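Local atomic coordinates of microcompartments protein (Halothece sp. PCC 7418, PDB entry 5VGU), a protein that probably forms hexameric tiles of the beta-carboxysome shell as a CcmK4-type bacterial microcompartment protein, with six copies in the assembly. Residues A[4-9]-A[44-49]; A[31-36]-A[92-97]. One frame throughout, in Å; residues are numbered along the deposited sequence.

Interaction 1: residues A[4-9]-A[44-49]; sequences DAVGSL and TIIIRG
The guanidinium of Arg48 turns its edge toward the backbone of Asp4 and Ala5, while Val6 CB approaches it obliquely, 3.8 Å from Arg48 NE. Arg48 NH2 donates to Asp4 O at 2.8 Å, and Arg48 NE reaches Ala5 O at 3.1 Å; NH1 forms a salt bridge with Glu87. Bends at chi2 and chi3 (-66° and -63°) bring the guanidinium edge to the backbone at the start of the neighbouring strand. Ala5 O is gripped twice, since Gly49 N and Arg48 NE approach it from opposite faces of its carbonyl plane. These strands are the two central ones of the antiparallel BMC-domain sheet, their short axes 159° apart and 4.7 Å at closest approach. Gly7 pairs with Ile47 through two nearly straight bonds, Gly7 N to Ile47 O and Ile47 N to Gly7 O, both 2.9 Å, and Leu9 pairs likewise with Ile45. Val6 and Ile46 lie side by side, CG2 to CG2 at 3.6 Å, on the face that also carries Ser8 and Arg48. A leucine in place of Arg48 would probably leave Asp4 O and Ala5 O each without a side-chain donor and Glu87 without its salt-bridge mate. On the face of Ala5, Leu9, Ile45 and Ile47, helices 14-27 and 51-65 pack against the sheet.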
ATOM      1  N   ASP A   4     -10.221  29.963   1.274  1.00 20.33           N
ATOM      2  CA  ASP A   4      -8.924  30.102   1.926  1.00 19.71           C
ATOM      3  C   ASP A   4      -7.847  29.395   1.120  1.00 17.29           C
ATOM      4  O   ASP A   4      -8.088  28.351   0.498  1.00 18.51           O
ATOM      5  CB  ASP A   4      -8.943  29.494   3.341  1.00 20.10           C
ATOM      6  CG  ASP A   4      -9.663  30.357   4.356  1.00 26.43           C
ATOM      7  OD1 ASP A   4     -10.148  31.447   4.000  1.00 23.21           O
ATOM      8  OD2 ASP A   4      -9.744  29.932   5.518  1.00 22.71           O
ATOM      9  N   ALA A   5      -6.632  29.931   1.194  1.00 18.42           N
ATOM     10  CA  ALA A   5      -5.488  29.300   0.557  1.00 16.70           C
ATOM     11  C   ALA A   5      -5.258  27.908   1.120  1.00 18.63           C
ATOM     12  O   ALA A   5      -5.677  27.577   2.239  1.00 16.71           O
ATOM     13  CB  ALA A   5      -4.225  30.118   0.749  1.00 17.85           C
ATOM     14  N   VAL A   6      -4.572  27.092   0.332  1.00 17.05           N
ATOM     15  CA  VAL A   6      -4.165  25.765   0.772  1.00 16.60           C
ATOM     16  C   VAL A   6      -2.647  25.655   0.650  1.00 18.17           C
ATOM     17  O   VAL A   6      -2.043  26.115  -0.325  1.00 20.21           O
ATOM     18  CB  VAL A   6      -4.928  24.645   0.007  1.00 20.38           C
ATOM     19  CG1 VAL A   6      -4.829  24.756  -1.437  1.00 25.26           C
ATOM     20  CG2 VAL A   6      -4.434  23.246   0.434  1.00 19.24           C
ATOM     21  N   GLY A   7      -2.044  25.089   1.677  1.00 17.73           N
ATOM     22  CA  GLY A   7      -0.641  24.709   1.640  1.00 18.00           C
ATOM     23  C   GLY A   7      -0.518  23.205   1.801  1.00 16.85           C
ATOM     24  O   GLY A   7      -1.216  22.603   2.623  1.00 17.57           O
ATOM     25  N   SER A   8       0.400  22.618   1.045  1.00 18.04           N
ATOM     26  CA  SER A   8       0.636  21.193   1.148  1.00 16.84           C
ATOM     27  C   SER A   8       2.130  20.947   1.149  1.00 17.63           C
ATOM     28  O   SER A   8       2.855  21.505   0.320  1.00 18.93           O
ATOM     29  CB  SER A   8      -0.039  20.430  -0.015  1.00 17.54           C
ATOM     30  OG  SER A   8       0.179  19.029   0.123  1.00 21.81           O
ATOM     31  N   LEU A   9       2.563  20.087   2.055  1.00 19.55           N
ATOM     32  CA  LEU A   9       3.966  19.758   2.241  1.00 17.53           C
ATOM     33  C   LEU A   9       4.081  18.258   2.458  1.00 17.56           C
ATOM     34  O   LEU A   9       3.292  17.672   3.204  1.00 18.16           O
ATOM     35  CB  LEU A   9       4.532  20.556   3.429  1.00 18.15           C
ATOM     36  CG  LEU A   9       5.984  20.335   3.835  1.00 22.22           C
ATOM     37  CD1 LEU A   9       6.526  21.607   4.445  1.00 24.14           C
ATOM     38  CD2 LEU A   9       6.099  19.186   4.824  1.00 18.04           C
ATOM     39  N   THR A  44       1.978  13.463   3.596  1.00 16.57           N
ATOM     40  CA  THR A  44       1.548  14.776   3.133  1.00 15.81           C
ATOM     41  C   THR A  44       0.701  15.431   4.212  1.00 16.20           C
ATOM     42  O   THR A  44      -0.192  14.792   4.768  1.00 20.23           O
ATOM     43  CB  THR A  44       0.709  14.674   1.837  1.00 17.06           C
ATOM     44  OG1 THR A  44       1.308  13.757   0.918  1.00 18.91           O
ATOM     45  CG2 THR A  44       0.541  16.014   1.172  1.00 18.57           C
ATOM     46  N   ILE A  45       0.927  16.717   4.476  1.00 18.98           N
ATOM     47  CA  ILE A  45       0.033  17.460   5.354  1.00 15.73           C
ATOM     48  C   ILE A  45      -0.551  18.629   4.570  1.00 16.48           C
ATOM     49  O   ILE A  45       0.063  19.131   3.626  1.00 16.44           O
ATOM     50  CB  ILE A  45       0.714  17.950   6.646  1.00 16.08           C
ATOM     51  CG1 ILE A  45       2.066  18.633   6.345  1.00 19.87           C
ATOM     52  CG2 ILE A  45       0.867  16.778   7.630  1.00 16.69           C
ATOM     53  CD1 ILE A  45       2.700  19.275   7.553  1.00 18.73           C
ATOM     54  N   ILE A  46      -1.740  19.066   4.989  1.00 15.03           N
ATOM     55  CA  ILE A  46      -2.512  20.100   4.305  1.00 17.10           C
ATOM     56  C   ILE A  46      -2.951  21.127   5.339  1.00 16.15           C
ATOM     57  O   ILE A  46      -3.590  20.783   6.343  1.00 15.44           O
ATOM     58  CB  ILE A  46      -3.738  19.527   3.569  1.00 17.52           C
ATOM     59  CG1 ILE A  46      -3.303  18.480   2.525  1.00 17.26           C
ATOM     60  CG2 ILE A  46      -4.514  20.637   2.891  1.00 16.28           C
ATOM     61  CD1 ILE A  46      -3.320  17.088   3.053  1.00 29.23           C
ATOM     62  N   ILE A  47      -2.666  22.392   5.068  1.00 17.45           N
ATOM     63  CA  ILE A  47      -3.118  23.475   5.925  1.00 13.72           C
ATOM     64  C   ILE A  47      -4.000  24.398   5.093  1.00 15.33           C
ATOM     65  O   ILE A  47      -3.881  24.460   3.871  1.00 15.08           O
ATOM     66  CB  ILE A  47      -1.970  24.287   6.573  1.00 19.27           C
ATOM     67  CG1 ILE A  47      -1.018  24.832   5.502  1.00 19.24           C
ATOM     68  CG2 ILE A  47      -1.215  23.450   7.572  1.00 18.32           C
ATOM     69  CD1 ILE A  47      -0.013  25.847   6.023  1.00 19.34           C
ATOM     70  N   ARG A  48      -4.884  25.117   5.783  1.00 16.28           N
ATOM     71  CA  ARG A  48      -5.723  26.143   5.182  1.00 17.48           C
ATOM     72  C   ARG A  48      -5.631  27.421   5.996  1.00 18.64           C
ATOM     73  O   ARG A  48      -5.467  27.392   7.222  1.00 16.10           O
ATOM     74  CB  ARG A  48      -7.185  25.722   5.118  1.00 17.90           C
ATOM     75  CG  ARG A  48      -7.436  24.417   4.338  1.00 17.59           C
ATOM     76  CD  ARG A  48      -7.121  24.545   2.831  1.00 17.13           C
ATOM     77  NE  ARG A  48      -7.979  25.518   2.176  1.00 18.21           N
ATOM     78  CZ  ARG A  48      -9.200  25.292   1.708  1.00 17.53           C
ATOM     79  NH1 ARG A  48      -9.767  24.097   1.796  1.00 19.36           N
ATOM     80  NH2 ARG A  48      -9.878  26.293   1.160  1.00 17.70           N
ATOM     81  N   GLY A  49      -5.791  28.533   5.295  1.00 18.18           N
ATOM     82  CA  GLY A  49      -5.838  29.835   5.925  1.00 18.66           C
ATOM     83  C   GLY A  49      -5.707  30.929   4.885  1.00 17.80           C
ATOM     84  O   GLY A  49      -5.671  30.680   3.669  1.00 19.11           O
TER

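Interaction 2: residues A[31-36]-A[92-97]; sequences TLVGYI and IAYNEN
Val33 meets the 92-97 loop with its whole branched side chain, beginning at CB, which lies 3.5 Å from Ala93 O. Its CG2 is 3.7 Å from Ile92 O. The other methyl, CG1, touches Tyr94 CD1 at 3.9 Å. With CG1 anti to the carbonyl carbon (chi1 -57°) and CG2 between that carbon and the backbone N, the two methyls divide the loop between them, one against the ring and the other against the Ile92 and Ala93 carbonyls. The backbone of the same residue supplies the direct polar link: Asn95 ND2 donates to Val33 O at 2.9 Å, in the carbonyl plane and on a lone pair, although the angle at the hydrogen is a bent 131°. That acceptor also lies in the Asn95 amide plane. Thr31 CB sits at the edge of the Tyr94 ring, 3.8 Å from CE1. A water near the ring plane joins Thr31 OG1, at 2.7 Å, to Tyr94 OH, to which it donates; Asp4 is the hydroxyl's other partner. This is a C-terminal segment laid over an edge strand of the chain's sheet: the loop connects helices 84-89 and 99-104 and lies against strand 30-39, whose Leu32 N is hydrogen-bonded to the side chain of Asn85 of a neighbouring subunit.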
ATOM      1  N   THR A  31      -4.911  26.434   9.890  1.00 19.44           N
ATOM      2  CA  THR A  31      -5.493  25.209  10.415  1.00 20.27           C
ATOM      3  C   THR A  31      -4.918  24.023   9.647  1.00 18.84           C
ATOM      4  O   THR A  31      -4.974  23.988   8.409  1.00 17.75           O
ATOM      5  CB  THR A  31      -7.020  25.208  10.270  1.00 22.37           C
ATOM      6  OG1 THR A  31      -7.595  26.349  10.926  1.00 23.88           O
ATOM      7  CG2 THR A  31      -7.606  23.941  10.844  1.00 22.76           C
ATOM      8  N   LEU A  32      -4.388  23.055  10.382  1.00 17.97           N
ATOM      9  CA  LEU A  32      -4.030  21.769   9.811  1.00 17.42           C
ATOM     10  C   LEU A  32      -5.317  20.977   9.653  1.00 18.47           C
ATOM     11  O   LEU A  32      -6.016  20.741  10.640  1.00 18.97           O
ATOM     12  CB  LEU A  32      -3.042  21.043  10.725  1.00 16.42           C
ATOM     13  CG  LEU A  32      -2.657  19.624  10.322  1.00 17.46           C
ATOM     14  CD1 LEU A  32      -1.804  19.614   9.063  1.00 18.63           C
ATOM     15  CD2 LEU A  32      -1.924  18.978  11.534  1.00 19.05           C
ATOM     16  N   VAL A  33      -5.671  20.629   8.416  1.00 17.54           N
ATOM     17  CA  VAL A  33      -6.953  19.976   8.168  1.00 17.08           C
ATOM     18  C   VAL A  33      -6.840  18.466   7.952  1.00 18.85           C
ATOM     19  O   VAL A  33      -7.838  17.748   8.144  1.00 18.76           O
ATOM     20  CB  VAL A  33      -7.694  20.641   6.983  1.00 16.96           C
ATOM     21  CG1 VAL A  33      -7.882  22.119   7.245  1.00 18.75           C
ATOM     22  CG2 VAL A  33      -6.999  20.427   5.662  1.00 18.19           C
ATOM     23  N   GLY A  34      -5.673  17.958   7.579  1.00 19.31           N
ATOM     24  CA  GLY A  34      -5.555  16.530   7.318  1.00 19.89           C
ATOM     25  C   GLY A  34      -4.149  16.153   6.906  1.00 18.98           C
ATOM     26  O   GLY A  34      -3.265  17.005   6.741  1.00 17.00           O
ATOM     27  N   TYR A  35      -3.941  14.841   6.793  1.00 18.73           N
ATOM     28  CA  TYR A  35      -2.691  14.294   6.293  1.00 18.78           C
ATOM     29  C   TYR A  35      -2.999  13.069   5.440  1.00 18.47           C
ATOM     30  O   TYR A  35      -4.080  12.471   5.532  1.00 20.72           O
ATOM     31  CB  TYR A  35      -1.713  13.930   7.431  1.00 17.20           C
ATOM     32  CG  TYR A  35      -1.912  12.560   8.078  1.00 16.05           C
ATOM     33  CD1 TYR A  35      -3.010  12.318   8.897  1.00 20.40           C
ATOM     34  CD2 TYR A  35      -0.987  11.527   7.894  1.00 22.96           C
ATOM     35  CE1 TYR A  35      -3.194  11.082   9.508  1.00 19.80           C
ATOM     36  CE2 TYR A  35      -1.163  10.282   8.503  1.00 20.52           C
ATOM     37  CZ  TYR A  35      -2.272  10.066   9.298  1.00 22.84           C
ATOM     38  OH  TYR A  35      -2.474   8.836   9.913  1.00 24.70           O
ATOM     39  N   ILE A  36      -2.020  12.697   4.612  1.00 17.69           N
ATOM     40  CA  ILE A  36      -2.117  11.565   3.695  1.00 19.13           C
ATOM     41  C   ILE A  36      -0.897  10.676   3.886  1.00 17.66           C
ATOM     42  O   ILE A  36       0.231  11.167   3.881  1.00 18.45           O
ATOM     43  CB  ILE A  36      -2.178  12.001   2.210  1.00 18.32           C
ATOM     44  CG1 ILE A  36      -3.189  13.116   1.973  1.00 22.57           C
ATOM     45  CG2 ILE A  36      -2.475  10.791   1.315  1.00 22.55           C
ATOM     46  CD1 ILE A  36      -3.145  13.674   0.533  1.00 23.64           C
ATOM     47  N   ILE A  92      -8.555  18.253   1.086  1.00 17.06           N
ATOM     48  CA  ILE A  92      -8.019  19.546   1.503  1.00 16.37           C
ATOM     49  C   ILE A  92      -9.042  20.434   2.192  1.00 18.55           C
ATOM     50  O   ILE A  92      -8.707  21.568   2.547  1.00 17.25           O
ATOM     51  CB  ILE A  92      -7.392  20.306   0.318  1.00 16.36           C
ATOM     52  CG1 ILE A  92      -8.462  20.668  -0.736  1.00 16.11           C
ATOM     53  CG2 ILE A  92      -6.252  19.500  -0.279  1.00 19.82           C
ATOM     54  CD1 ILE A  92      -7.990  21.732  -1.736  1.00 20.35           C
ATOM     55  N   ALA A  93     -10.279  19.978   2.370  1.00 17.21           N
ATOM     56  CA  ALA A  93     -11.323  20.806   2.950  1.00 20.10           C
ATOM     57  C   ALA A  93     -11.186  20.893   4.469  1.00 19.53           C
ATOM     58  O   ALA A  93     -10.634  20.009   5.118  1.00 17.31           O
ATOM     59  CB  ALA A  93     -12.695  20.245   2.578  1.00 19.65           C
ATOM     60  N   TYR A  94     -11.690  21.987   5.028  1.00 19.22           N
ATOM     61  CA  TYR A  94     -11.988  22.021   6.444  1.00 20.11           C
ATOM     62  C   TYR A  94     -12.978  20.906   6.778  1.00 21.26           C
ATOM     63  O   TYR A  94     -13.731  20.437   5.915  1.00 22.92           O
ATOM     64  CB  TYR A  94     -12.575  23.377   6.838  1.00 21.06           C
ATOM     65  CG  TYR A  94     -11.624  24.544   6.837  1.00 20.14           C
ATOM     66  CD1 TYR A  94     -10.717  24.735   7.875  1.00 19.53           C
ATOM     67  CD2 TYR A  94     -11.670  25.503   5.817  1.00 21.34           C
ATOM     68  CE1 TYR A  94      -9.864  25.815   7.894  1.00 21.05           C
ATOM     69  CE2 TYR A  94     -10.816  26.589   5.829  1.00 21.33           C
ATOM     70  CZ  TYR A  94      -9.921  26.746   6.876  1.00 21.80           C
ATOM     71  OH  TYR A  94      -9.065  27.824   6.909  1.00 20.33           O
ATOM     72  N   ASN A  95     -12.924  20.435   8.021  1.00 22.30           N
ATOM     73  CA  ASN A  95     -13.810  19.378   8.488  1.00 21.81           C
ATOM     74  C   ASN A  95     -14.206  19.646   9.938  1.00 20.67           C
ATOM     75  O   ASN A  95     -13.631  20.494  10.623  1.00 21.66           O
ATOM     76  CB  ASN A  95     -13.153  18.002   8.346  1.00 24.12           C
ATOM     77  CG  ASN A  95     -11.861  17.908   9.126  1.00 24.57           C
ATOM     78  OD1 ASN A  95     -11.877  17.984  10.346  1.00 23.90           O
ATOM     79  ND2 ASN A  95     -10.738  17.778   8.425  1.00 25.02           N
ATOM     80  N   GLU A  96     -15.210  18.903  10.413  1.00 25.18           N
ATOM     81  CA  GLU A  96     -15.744  19.197  11.741  1.00 27.77           C
ATOM     82  C   GLU A  96     -14.729  18.899  12.847  1.00 26.68           C
ATOM     83  O   GLU A  96     -14.772  19.543  13.905  1.00 28.25           O
ATOM     84  CB  GLU A  96     -17.048  18.419  11.938  1.00 29.85           C
ATOM     85  CG  GLU A  96     -16.879  16.896  12.031  1.00 29.90           C
ATOM     86  CD  GLU A  96     -18.195  16.133  11.842  1.00 34.73           C
ATOM     87  OE1 GLU A  96     -18.831  15.753  12.847  1.00 32.51           O
ATOM     88  OE2 GLU A  96     -18.590  15.909  10.682  1.00 32.33           O
ATOM     89  N   ASN A  97     -13.778  17.999  12.597  1.00 28.37           N
ATOM     90  CA  ASN A  97     -12.750  17.684  13.595  1.00 26.57           C
ATOM     91  C   ASN A  97     -11.845  18.881  13.893  1.00 27.07           C
ATOM     92  O   ASN A  97     -11.275  18.966  14.987  1.00 26.25           O
ATOM     93  CB  ASN A  97     -11.945  16.486  13.087  1.00 27.86           C
ATOM     94  CG  ASN A  97     -11.003  15.916  14.120  1.00 42.91           C
ATOM     95  OD1 ASN A  97     -11.330  15.836  15.300  1.00 39.53           O
ATOM     96  ND2 ASN A  97      -9.820  15.495  13.670  1.00 47.00           N
TER
HETATM   97  O   HOH W   1      -7.558  28.592   9.347  1.00 23.36           O

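From the N terminus, strand 5-12 leads through helix 14-27 into strand 30-39, whose hairpin return is strand 42-49. Interaction 1 closes the loop from 4-9 to 44-49 in the middle of the sheet. Interaction 2 starts within that loop, at 31-36, and closes only at 92-97, beyond helix 51-65, strand 72-79 and helix 84-89, so the two closures cross. Their centres are about 9 Å apart. Strands 30-39 and 42-49 are hydrogen-bonded neighbours in the sheet, Thr44 O lying 2.8 Å from Ile36 N, and Asp4 OD2 to Tyr94 OH links the outer ends. Together they tie the N-terminal end and the C-terminal segment to the same antiparallel sheet.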